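Local structure of CalS13 (Micromonospora echinospora, 4ZAS) at residues P167-R172 and D319-A324; A138-D143 and E313-A318; S91-P96 and N126-R131; R244-L249 and V264-Y269. The protein is a sugar aminotransferase of the DegT/DnrJ/EryC1 family, which probably uses pyridoxal 5'-phosphate to aminate a dTDP-linked keto sugar. One frame throughout, in Å; residues are numbered along the deposited sequence.

Contact 1 of 4, residues P167-R172 and D319-A324; sequences PVDLNR and DDREPA
Arg321 and Pro167 run antiparallel alongside each other, the methylenes of the arginine lying along the proline ring, with Arg321 CD 4.0 Å from Pro167 CB. A bend at chi3 (67°) turns the guanidinium toward the 167-172 backbone. There NH1 of Arg321 meets the carbonyl O of Pro167 at 2.9 Å in a weak hydrogen bond that comes in obliquely to the guanidinium plane. NH2 of Arg321 forms a weak, long salt bridge with OD2 of Asp169 (3.4 Å). This oxygen lies at the guanidinium edge, yet the two side chains stand roughly perpendicular and the carboxylate is turned 67° against the guanidinium. A firmer grip comes from next door: NE and NH2 of Arg321 both donate, side-on, to OD1 of Asp320, which lies in the guanidinium plane 3.0 Å from NE, and this fixes the rotation of the group. Asp320 OD2 in turn pairs with Arg203. A leucine in place of Arg321 would probably leave Asp169 and Asp320 facing each other without the positive charge between them. Pro323 CG adds an apolar contact with Pro167 CD at 4.4 Å. Asp169 does double duty, because its OD1 accepts from Arg172 N (2.8 Å). The arrangement is a salt-bridge network built on a helix N-cap, tying the start of helix 170-180 to edge strand 321-322 of a small antiparallel sheet.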
# COMPACT_ATOMS: atom_id res chain seq x y z
N PRO A 167 -25.38 -8.77 3.63
CA PRO A 167 -25.49 -8.24 2.27
C PRO A 167 -26.51 -7.12 2.06
O PRO A 167 -27.69 -7.26 2.41
CB PRO A 167 -25.89 -9.46 1.45
CG PRO A 167 -25.36 -10.63 2.25
CD PRO A 167 -25.55 -10.23 3.69
N VAL A 168 -26.06 -6.04 1.46
CA VAL A 168 -26.95 -5.03 0.89
C VAL A 168 -27.93 -5.68 -0.09
O VAL A 168 -27.58 -6.67 -0.75
CB VAL A 168 -26.12 -3.93 0.22
CG1 VAL A 168 -27.00 -2.95 -0.55
CG2 VAL A 168 -25.26 -3.22 1.26
N ASP A 169 -29.15 -5.18 -0.18
CA ASP A 169 -30.07 -5.68 -1.20
C ASP A 169 -29.59 -5.23 -2.57
O ASP A 169 -29.95 -4.16 -3.03
CB ASP A 169 -31.49 -5.16 -0.98
CG ASP A 169 -32.50 -5.89 -1.84
OD1 ASP A 169 -32.47 -5.73 -3.08
OD2 ASP A 169 -33.34 -6.62 -1.27
N LEU A 170 -28.80 -6.06 -3.24
CA LEU A 170 -28.13 -5.60 -4.46
C LEU A 170 -29.14 -5.43 -5.61
O LEU A 170 -29.00 -4.54 -6.44
CB LEU A 170 -26.98 -6.56 -4.83
CG LEU A 170 -25.79 -6.61 -3.85
CD1 LEU A 170 -24.72 -7.65 -4.24
CD2 LEU A 170 -25.14 -5.25 -3.63
N ASN A 171 -30.17 -6.26 -5.61
CA ASN A 171 -31.23 -6.17 -6.61
C ASN A 171 -31.87 -4.78 -6.60
O ASN A 171 -32.11 -4.16 -7.64
CB ASN A 171 -32.30 -7.21 -6.30
CG ASN A 171 -31.95 -8.57 -6.81
OD1 ASN A 171 -30.82 -8.81 -7.23
ND2 ASN A 171 -32.89 -9.50 -6.71
N ARG A 172 -32.14 -4.29 -5.40
CA ARG A 172 -32.73 -2.98 -5.23
C ARG A 172 -31.73 -1.90 -5.63
O ARG A 172 -32.08 -0.95 -6.32
CB ARG A 172 -33.17 -2.80 -3.77
CG ARG A 172 -33.81 -1.47 -3.45
CD ARG A 172 -35.07 -1.26 -4.26
NE ARG A 172 -35.62 0.06 -3.98
CZ ARG A 172 -36.48 0.71 -4.75
NH1 ARG A 172 -36.92 0.16 -5.89
NH2 ARG A 172 -36.89 1.91 -4.39
N ASP A 319 -34.48 -13.85 4.21
CA ASP A 319 -34.37 -15.26 3.86
C ASP A 319 -33.50 -15.46 2.63
O ASP A 319 -32.95 -16.54 2.40
CB ASP A 319 -35.74 -15.84 3.55
CG ASP A 319 -36.64 -15.89 4.76
OD1 ASP A 319 -36.12 -16.08 5.88
OD2 ASP A 319 -37.86 -15.74 4.58
N ASP A 320 -33.37 -14.40 1.84
CA ASP A 320 -32.79 -14.53 0.51
C ASP A 320 -31.30 -14.20 0.52
O ASP A 320 -30.73 -13.86 -0.51
CB ASP A 320 -33.54 -13.63 -0.47
CG ASP A 320 -33.31 -12.14 -0.21
OD1 ASP A 320 -32.76 -11.76 0.87
OD2 ASP A 320 -33.70 -11.34 -1.08
N ARG A 321 -30.69 -14.27 1.70
CA ARG A 321 -29.25 -14.04 1.80
C ARG A 321 -28.71 -14.73 3.02
O ARG A 321 -29.44 -15.00 3.95
CB ARG A 321 -28.91 -12.54 1.86
CG ARG A 321 -29.25 -11.86 3.16
CD ARG A 321 -29.44 -10.37 2.95
NE ARG A 321 -30.62 -10.15 2.13
CZ ARG A 321 -31.11 -8.96 1.83
NH1 ARG A 321 -30.50 -7.88 2.28
NH2 ARG A 321 -32.22 -8.84 1.09
N GLU A 322 -27.43 -15.04 3.00
CA GLU A 322 -26.77 -15.75 4.08
C GLU A 322 -25.58 -14.96 4.61
O GLU A 322 -24.49 -15.02 4.05
CB GLU A 322 -26.32 -17.12 3.60
CG GLU A 322 -26.67 -18.25 4.53
CD GLU A 322 -26.31 -19.58 3.92
OE1 GLU A 322 -25.94 -19.61 2.73
OE2 GLU A 322 -26.37 -20.59 4.65
N PRO A 323 -25.80 -14.18 5.67
CA PRO A 323 -24.81 -13.28 6.25
C PRO A 323 -23.58 -14.00 6.79
O PRO A 323 -23.65 -15.19 7.10
CB PRO A 323 -25.57 -12.60 7.38
CG PRO A 323 -26.99 -12.72 7.01
CD PRO A 323 -27.13 -14.02 6.30
N ALA A 324 -22.47 -13.27 6.89
CA ALA A 324 -21.20 -13.85 7.34
C ALA A 324 -20.99 -13.64 8.83
O ALA A 324 -20.17 -14.33 9.43
CB ALA A 324 -20.03 -13.25 6.57

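Contact 2 of 4, residues A138-D143 and E313-A318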
# COMPACT_ATOMS: atom_id res chain seq x y z
N ALA A 138 -32.26 -0.59 10.23
CA ALA A 138 -32.55 -2.01 10.45
C ALA A 138 -31.40 -2.90 10.00
O ALA A 138 -31.24 -4.00 10.54
CB ALA A 138 -33.83 -2.41 9.72
N THR A 139 -30.62 -2.44 9.01
CA THR A 139 -29.53 -3.24 8.45
C THR A 139 -28.13 -2.70 8.77
O THR A 139 -27.13 -3.40 8.61
CB THR A 139 -29.64 -3.34 6.90
OG1 THR A 139 -29.61 -2.03 6.34
CG2 THR A 139 -30.93 -4.01 6.47
N LEU A 140 -28.08 -1.44 9.20
CA LEU A 140 -26.85 -0.70 9.38
C LEU A 140 -26.16 -0.44 8.03
O LEU A 140 -25.06 0.10 7.99
CB LEU A 140 -25.91 -1.43 10.34
CG LEU A 140 -26.47 -1.75 11.74
CD1 LEU A 140 -25.45 -2.52 12.54
CD2 LEU A 140 -26.91 -0.50 12.51
N ASN A 141 -26.84 -0.80 6.93
CA ASN A 141 -26.32 -0.51 5.60
C ASN A 141 -26.98 0.73 4.98
O ASN A 141 -27.86 1.33 5.58
CB ASN A 141 -26.48 -1.72 4.67
CG ASN A 141 -25.56 -2.87 5.04
OD1 ASN A 141 -24.50 -2.65 5.62
ND2 ASN A 141 -25.94 -4.09 4.68
N MET A 142 -26.56 1.09 3.77
CA MET A 142 -27.03 2.31 3.11
C MET A 142 -28.53 2.31 2.88
O MET A 142 -29.10 1.31 2.45
CB MET A 142 -26.33 2.51 1.77
CG MET A 142 -26.70 3.78 1.05
SD MET A 142 -25.92 3.93 -0.57
CE MET A 142 -24.20 4.16 -0.12
N ASP A 143 -29.17 3.44 3.16
CA ASP A 143 -30.57 3.65 2.83
C ASP A 143 -30.70 3.82 1.34
O ASP A 143 -30.32 4.85 0.78
CB ASP A 143 -31.09 4.89 3.56
CG ASP A 143 -32.59 5.06 3.43
OD1 ASP A 143 -33.15 4.70 2.38
OD2 ASP A 143 -33.20 5.57 4.39
N GLU A 313 -32.26 -4.53 20.55
CA GLU A 313 -32.90 -4.66 19.25
C GLU A 313 -31.93 -5.29 18.29
O GLU A 313 -30.80 -4.83 18.16
CB GLU A 313 -33.39 -3.30 18.72
CG GLU A 313 -34.33 -2.61 19.69
CD GLU A 313 -35.09 -1.45 19.07
OE1 GLU A 313 -34.94 -1.20 17.85
OE2 GLU A 313 -35.83 -0.78 19.82
N GLN A 314 -32.37 -6.33 17.59
CA GLN A 314 -31.49 -7.03 16.66
C GLN A 314 -31.66 -6.42 15.27
O GLN A 314 -32.58 -5.63 15.04
CB GLN A 314 -31.81 -8.53 16.63
CG GLN A 314 -31.73 -9.22 17.99
CD GLN A 314 -31.99 -10.72 17.93
OE1 GLN A 314 -31.87 -11.35 16.88
NE2 GLN A 314 -32.38 -11.30 19.04
N THR A 315 -30.77 -6.81 14.36
CA THR A 315 -30.75 -6.35 12.98
C THR A 315 -31.70 -7.19 12.13
O THR A 315 -31.99 -8.34 12.47
CB THR A 315 -29.31 -6.43 12.40
OG1 THR A 315 -28.53 -5.33 12.89
CG2 THR A 315 -29.29 -6.39 10.87
N GLU A 316 -32.23 -6.60 11.06
CA GLU A 316 -33.06 -7.29 10.07
C GLU A 316 -32.42 -8.60 9.56
O GLU A 316 -31.20 -8.70 9.46
CB GLU A 316 -33.31 -6.33 8.90
CG GLU A 316 -34.00 -6.92 7.69
CD GLU A 316 -33.90 -6.02 6.48
OE1 GLU A 316 -33.16 -6.37 5.52
OE2 GLU A 316 -34.61 -4.99 6.47
N ARG A 317 -33.25 -9.60 9.25
CA ARG A 317 -32.76 -10.85 8.66
C ARG A 317 -33.63 -11.29 7.50
O ARG A 317 -34.76 -11.68 7.69
CB ARG A 317 -32.71 -12.00 9.69
CG ARG A 317 -31.87 -11.76 10.92
CD ARG A 317 -30.43 -12.14 10.70
NE ARG A 317 -29.67 -12.07 11.95
CZ ARG A 317 -29.17 -10.95 12.46
NH1 ARG A 317 -29.36 -9.79 11.85
NH2 ARG A 317 -28.50 -10.99 13.60
N ALA A 318 -33.08 -11.29 6.30
CA ALA A 318 -33.82 -11.71 5.13
C ALA A 318 -33.49 -13.15 4.76
O ALA A 318 -32.36 -13.60 4.92
CB ALA A 318 -33.52 -10.78 3.97
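The amide N of Glu316 donates to the carbonyl O of Ala138 at 2.8 Å, a nearly straight bond (163°) and the sole hydrogen bond between the two segments. Thr315 crowds the same oxygen: its CG2, anti to the backbone N, comes within 3.1 Å of Ala138 O. Beside it, the CB atoms of Ala138 and Glu316 meet at 4.0 Å. Glu316 and Thr139 then extend together in one direction, and CG2 of Thr139 rests 3.4 Å from OE1 of Glu316, an oxygen that takes its hydrogen bond from elsewhere, pairing with the hydroxyl of Tyr166. The hydroxyl of Thr139 is turned back on its own chain, accepting from Asn141 N at 3.1 Å in an ST turn. This turn belongs to the connection between strand 129-132, at the edge of the large mixed sheet, and helix 144-150; the partner loop links strands 312-313 and 321-322 of two small antiparallel sheets. On the inner side, CD1 of Leu140 approaches OG1 of Thr315 at 4.2 Å, and both side chains also touch Pro329. Arg317 curls back so that NH1 reaches Glu316 O at 3.2 Å, from above the carbonyl plane, while its NH2 pairs with Asp303.

Contact 3 of 4, residues S91-P96 and N126-R131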
# COMPACT_ATOMS: atom_id res chain seq x y z
N SER A 91 -10.40 4.67 -8.74
CA SER A 91 -9.62 5.35 -9.76
C SER A 91 -10.27 5.18 -11.15
O SER A 91 -10.07 6.01 -12.04
CB SER A 91 -8.19 4.82 -9.78
OG SER A 91 -8.11 3.62 -10.53
N LEU A 92 -11.09 4.14 -11.31
CA LEU A 92 -11.87 3.92 -12.53
C LEU A 92 -12.86 5.05 -12.73
O LEU A 92 -13.16 5.44 -13.87
CB LEU A 92 -12.63 2.61 -12.45
CG LEU A 92 -11.78 1.35 -12.40
CD1 LEU A 92 -12.68 0.16 -12.10
CD2 LEU A 92 -11.05 1.17 -13.69
N ALA A 93 -13.39 5.53 -11.62
CA ALA A 93 -14.36 6.61 -11.64
C ALA A 93 -13.68 7.94 -11.93
O ALA A 93 -14.11 8.71 -12.79
CB ALA A 93 -15.09 6.67 -10.32
N ALA A 94 -12.58 8.18 -11.22
CA ALA A 94 -11.81 9.40 -11.36
C ALA A 94 -11.09 9.50 -12.71
O ALA A 94 -11.06 10.56 -13.32
CB ALA A 94 -10.81 9.50 -10.23
N ARG A 95 -10.51 8.39 -13.15
CA ARG A 95 -9.77 8.30 -14.41
C ARG A 95 -10.28 7.12 -15.22
O ARG A 95 -9.77 6.01 -15.09
CB ARG A 95 -8.26 8.15 -14.20
CG ARG A 95 -7.53 9.33 -13.56
CD ARG A 95 -6.30 8.88 -12.73
NE ARG A 95 -5.39 8.01 -13.46
CZ ARG A 95 -4.79 6.95 -12.94
NH1 ARG A 95 -4.99 6.62 -11.67
NH2 ARG A 95 -3.99 6.22 -13.69
N PRO A 96 -11.29 7.35 -16.07
CA PRO A 96 -12.01 6.28 -16.79
C PRO A 96 -11.22 5.28 -17.69
O PRO A 96 -11.56 4.11 -17.59
CB PRO A 96 -13.01 7.07 -17.63
CG PRO A 96 -13.27 8.30 -16.83
CD PRO A 96 -11.93 8.66 -16.25
N ASN A 126 -8.49 9.86 -4.40
CA ASN A 126 -8.74 9.93 -5.84
C ASN A 126 -9.26 11.30 -6.26
O ASN A 126 -9.64 11.48 -7.41
CB ASN A 126 -9.74 8.86 -6.24
CG ASN A 126 -9.10 7.54 -6.59
OD1 ASN A 126 -8.44 7.42 -7.63
ND2 ASN A 126 -9.30 6.53 -5.73
N GLY A 127 -9.28 12.26 -5.35
CA GLY A 127 -9.66 13.62 -5.70
C GLY A 127 -11.14 13.84 -5.98
O GLY A 127 -11.52 14.82 -6.62
N LEU A 128 -11.98 12.95 -5.48
CA LEU A 128 -13.42 13.08 -5.63
C LEU A 128 -14.06 13.60 -4.34
O LEU A 128 -13.48 13.46 -3.26
CB LEU A 128 -14.04 11.73 -6.02
CG LEU A 128 -13.59 11.17 -7.37
CD1 LEU A 128 -13.97 9.71 -7.49
CD2 LEU A 128 -14.17 11.97 -8.54
N ARG A 129 -15.23 14.21 -4.46
CA ARG A 129 -16.03 14.68 -3.32
C ARG A 129 -16.84 13.54 -2.69
O ARG A 129 -17.38 12.69 -3.41
CB ARG A 129 -17.00 15.78 -3.75
CG ARG A 129 -16.38 17.11 -4.09
CD ARG A 129 -17.42 18.04 -4.72
NE ARG A 129 -16.88 19.35 -5.04
CZ ARG A 129 -16.13 19.61 -6.11
NH1 ARG A 129 -15.85 18.64 -6.98
NH2 ARG A 129 -15.67 20.84 -6.33
N ILE A 130 -16.94 13.54 -1.37
CA ILE A 130 -17.84 12.65 -0.64
C ILE A 130 -19.24 13.27 -0.47
O ILE A 130 -19.35 14.42 -0.05
CB ILE A 130 -17.26 12.30 0.73
CG1 ILE A 130 -16.10 11.32 0.59
CG2 ILE A 130 -18.34 11.73 1.64
CD1 ILE A 130 -15.47 10.93 1.91
N ARG A 131 -20.30 12.54 -0.84
CA ARG A 131 -21.66 12.88 -0.39
C ARG A 131 -22.24 11.70 0.40
O ARG A 131 -22.20 10.54 -0.04
CB ARG A 131 -22.58 13.28 -1.54
CG ARG A 131 -22.37 14.71 -2.02
CD ARG A 131 -23.42 15.14 -3.04
NE ARG A 131 -24.80 15.05 -2.55
CZ ARG A 131 -25.86 14.99 -3.35
NH1 ARG A 131 -25.70 14.97 -4.67
NH2 ARG A 131 -27.08 14.91 -2.83
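Asn126 and Leu128 stand before and after the glycine of a Schellman motif that ends helix 121-125, and both pack on the last turn of helix 82-94. Gly127, with its positive phi, is the C-prime residue: Leu128 N bonds to Ile123 O and Gly127 N to Leu124 O, and the resulting turn presents the two neighbouring side chains to Ser91, Ala93 and Ala94. The amide of Asn126 points its oxygen at the helix, OD1 lying 3.2 Å from CA of Ser91 and 3.4 Å from its CB. These are close contacts with carbon rather than hydrogen bonds. The amide is held by its other end, since ND2 donates to the carbonyls of His87, in the preceding turn of the same helix, and of Pro122. Ser91 turns its hydroxyl away from the asparagine: OG occupies the position between the backbone N and the carbonyl carbon (chi1 82°) and hydrogen-bonds to Leu88 O. Further along, the methyl CB of Ala94 sits 3.6 Å from the carbonyl O of Asn126. CD1 of Leu128 meets two alanine methyls at nearly equal range, 4.2 Å from Ala94 CB and 4.3 Å from Ala93 CB. Such small residues let the leucine come near the helix surface, while Val109 and Ile123 also touch it. From here the chain enters strand 129-132, which pairs with strand 108-111. The contact thus seats a helix-to-strand turn on a neighbouring helix at the border of the large mixed sheet, whose seven strands with one antiparallel member are typical of fold-type I PLP enzymes.

Contact 4 of 4, residues R244-L249 and V264-Y269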
# COMPACT_ATOMS: atom_id res chain seq x y z
N ARG A 244 -5.64 -4.58 -13.27
CA ARG A 244 -4.42 -5.36 -13.17
C ARG A 244 -3.25 -4.45 -13.60
O ARG A 244 -2.18 -4.45 -12.99
CB ARG A 244 -4.50 -6.60 -14.05
CG ARG A 244 -3.79 -7.81 -13.50
CD ARG A 244 -4.10 -9.08 -14.29
NE ARG A 244 -2.97 -9.45 -15.15
CZ ARG A 244 -1.93 -10.18 -14.75
NH1 ARG A 244 -1.87 -10.64 -13.50
NH2 ARG A 244 -0.94 -10.46 -15.59
N LEU A 245 -3.53 -3.62 -14.61
CA LEU A 245 -2.58 -2.65 -15.11
C LEU A 245 -2.22 -1.61 -14.06
O LEU A 245 -1.03 -1.38 -13.81
CB LEU A 245 -3.15 -1.93 -16.33
CG LEU A 245 -2.56 -2.18 -17.71
CD1 LEU A 245 -3.24 -1.28 -18.72
CD2 LEU A 245 -1.07 -1.88 -17.67
N ARG A 246 -3.23 -0.97 -13.49
CA ARG A 246 -2.98 0.11 -12.54
C ARG A 246 -2.44 -0.43 -11.23
O ARG A 246 -2.00 0.33 -10.37
CB ARG A 246 -4.23 0.93 -12.29
CG ARG A 246 -4.72 1.63 -13.50
CD ARG A 246 -5.88 2.54 -13.18
NE ARG A 246 -6.35 3.22 -14.39
CZ ARG A 246 -7.32 4.11 -14.40
NH1 ARG A 246 -7.94 4.43 -13.28
NH2 ARG A 246 -7.67 4.69 -15.54
N ARG A 247 -2.51 -1.75 -11.06
CA ARG A 247 -2.01 -2.36 -9.85
C ARG A 247 -0.49 -2.26 -9.77
O ARG A 247 0.06 -2.17 -8.67
CB ARG A 247 -2.43 -3.82 -9.78
CG ARG A 247 -1.94 -4.50 -8.54
CD ARG A 247 -2.38 -5.91 -8.45
NE ARG A 247 -1.99 -6.74 -9.59
CZ ARG A 247 -2.26 -8.04 -9.64
NH1 ARG A 247 -2.92 -8.59 -8.62
NH2 ARG A 247 -1.89 -8.78 -10.68
N TRP A 248 0.17 -2.26 -10.93
CA TRP A 248 1.62 -2.19 -11.01
C TRP A 248 2.06 -1.05 -11.94
O TRP A 248 2.60 -1.27 -13.02
CB TRP A 248 2.18 -3.56 -11.45
CG TRP A 248 3.67 -3.59 -11.65
CD1 TRP A 248 4.35 -3.66 -12.85
CD2 TRP A 248 4.67 -3.47 -10.64
NE1 TRP A 248 5.71 -3.62 -12.63
CE2 TRP A 248 5.93 -3.50 -11.28
CE3 TRP A 248 4.62 -3.35 -9.25
CZ2 TRP A 248 7.13 -3.41 -10.58
CZ3 TRP A 248 5.81 -3.27 -8.55
CH2 TRP A 248 7.05 -3.31 -9.21
N LEU A 249 1.81 0.18 -11.49
CA LEU A 249 2.33 1.40 -12.13
C LEU A 249 1.96 1.64 -13.59
O LEU A 249 2.53 2.54 -14.22
CB LEU A 249 3.85 1.44 -12.01
CG LEU A 249 4.30 1.40 -10.54
CD1 LEU A 249 5.60 0.67 -10.42
CD2 LEU A 249 4.41 2.80 -9.97
N VAL A 264 4.01 3.56 -20.72
CA VAL A 264 2.95 3.68 -19.72
C VAL A 264 1.91 4.66 -20.19
O VAL A 264 2.20 5.86 -20.28
CB VAL A 264 3.48 4.14 -18.36
CG1 VAL A 264 2.31 4.17 -17.38
CG2 VAL A 264 4.59 3.20 -17.85
N ALA A 265 0.71 4.18 -20.50
CA ALA A 265 -0.35 5.05 -21.00
C ALA A 265 -1.25 5.54 -19.87
O ALA A 265 -1.81 6.64 -19.94
CB ALA A 265 -1.16 4.34 -22.04
N GLU A 266 -1.41 4.72 -18.84
CA GLU A 266 -2.21 5.08 -17.68
C GLU A 266 -1.38 4.85 -16.44
O GLU A 266 -1.14 3.70 -16.06
CB GLU A 266 -3.48 4.24 -17.58
CG GLU A 266 -4.40 4.40 -18.74
CD GLU A 266 -5.50 3.37 -18.71
OE1 GLU A 266 -5.62 2.66 -17.69
OE2 GLU A 266 -6.24 3.28 -19.71
N TRP A 267 -0.98 5.94 -15.79
CA TRP A 267 -0.10 5.83 -14.64
C TRP A 267 -0.83 5.01 -13.56
O TRP A 267 -2.05 4.96 -13.52
CB TRP A 267 0.35 7.21 -14.12
CG TRP A 267 -0.77 8.08 -13.54
CD1 TRP A 267 -1.43 9.09 -14.16
CD2 TRP A 267 -1.32 7.99 -12.21
NE1 TRP A 267 -2.36 9.64 -13.32
CE2 TRP A 267 -2.31 8.99 -12.11
CE3 TRP A 267 -1.07 7.17 -11.11
CZ2 TRP A 267 -3.05 9.19 -10.95
CZ3 TRP A 267 -1.81 7.37 -9.96
CH2 TRP A 267 -2.79 8.37 -9.89
N GLY A 268 -0.07 4.31 -12.72
CA GLY A 268 -0.68 3.41 -11.76
C GLY A 268 -0.09 3.53 -10.38
O GLY A 268 0.57 4.51 -10.04
N TYR A 269 -0.34 2.50 -9.57
CA TYR A 269 0.02 2.50 -8.17
C TYR A 269 0.91 1.30 -7.94
O TYR A 269 1.30 0.61 -8.88
CB TYR A 269 -1.24 2.44 -7.29
CG TYR A 269 -2.32 3.44 -7.68
CD1 TYR A 269 -3.19 3.18 -8.75
CD2 TYR A 269 -2.45 4.66 -7.02
CE1 TYR A 269 -4.15 4.10 -9.12
CE2 TYR A 269 -3.42 5.59 -7.39
CZ TYR A 269 -4.26 5.29 -8.44
OH TYR A 269 -5.22 6.20 -8.82
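Backbone bonds join Tyr269 and Gly268 to Arg246 and Leu249, where helix 237-247 gives way to a turn. Tyr269 N donates to Arg246 O at 2.8 Å, and Leu249 N returns a bond to Tyr269 O at 2.7 Å; a weak bond runs from Gly268 N to Leu249 O. Gly268 is pressed so close that any side chain would collide with Arg246 O and Leu249 C. The ionic part is looser. Arg246 stretches out from CG to NE, and its NE forms a weak salt bridge with OE1 of Glu266 at 3.4 Å; the oxygen lies in the guanidinium plane at its edge, but the carboxylate is turned 82° against that plane. Glu266 has a second partner in Arg242, while the arginine's NH1 and NH2 are taken by Ser91 OG and Arg95 O. With a methionine at Arg246, Ser91 OG and Arg95 O would probably lose their guanidinium donor, and Glu266 one of its cationic partners. Carbons also pack on carbonyl oxygens: CD1 of the Tyr269 ring comes edge-on to Arg246 O at 3.5 Å, and CG of Leu249 lies 3.5 Å from Tyr269 O. CZ3 of Trp267 covers one Tyr269 face near the rim, and Leu249 meets Phe116 of the second subunit. Short backbone bonds set the turn, whereas the side-chain charges are shared among several partners, so the ionic pair probably adds modestly to its hold.

Overall arrangement
The four contacts form two pairs. Contacts 1 and 2 lie with centres 11 Å apart and touch where Val168 CG2 packs 3.6 Å from Asn141 ND2; their segments alternate along the chain. Contacts 3 and 4, centres 16 Å apart, meet where Arg246 bonds Ser91 OG and Arg95 O, and where Arg95 makes a cation-pi contact with Trp267. Contact 4 is nested inside the loops that contacts 1 and 2 close, yet its centre is 38 Å from that of contact 2, beyond the chain's centre. The Leu140 side chain of contact 2 is about 13 Å from the bound dTDP-4-keto-6-deoxyglucose. In contact 4, the Trp248 side chain is about 4 Å from that of Arg253, a dTDP-binding residue whose ligand is not modelled in this chain.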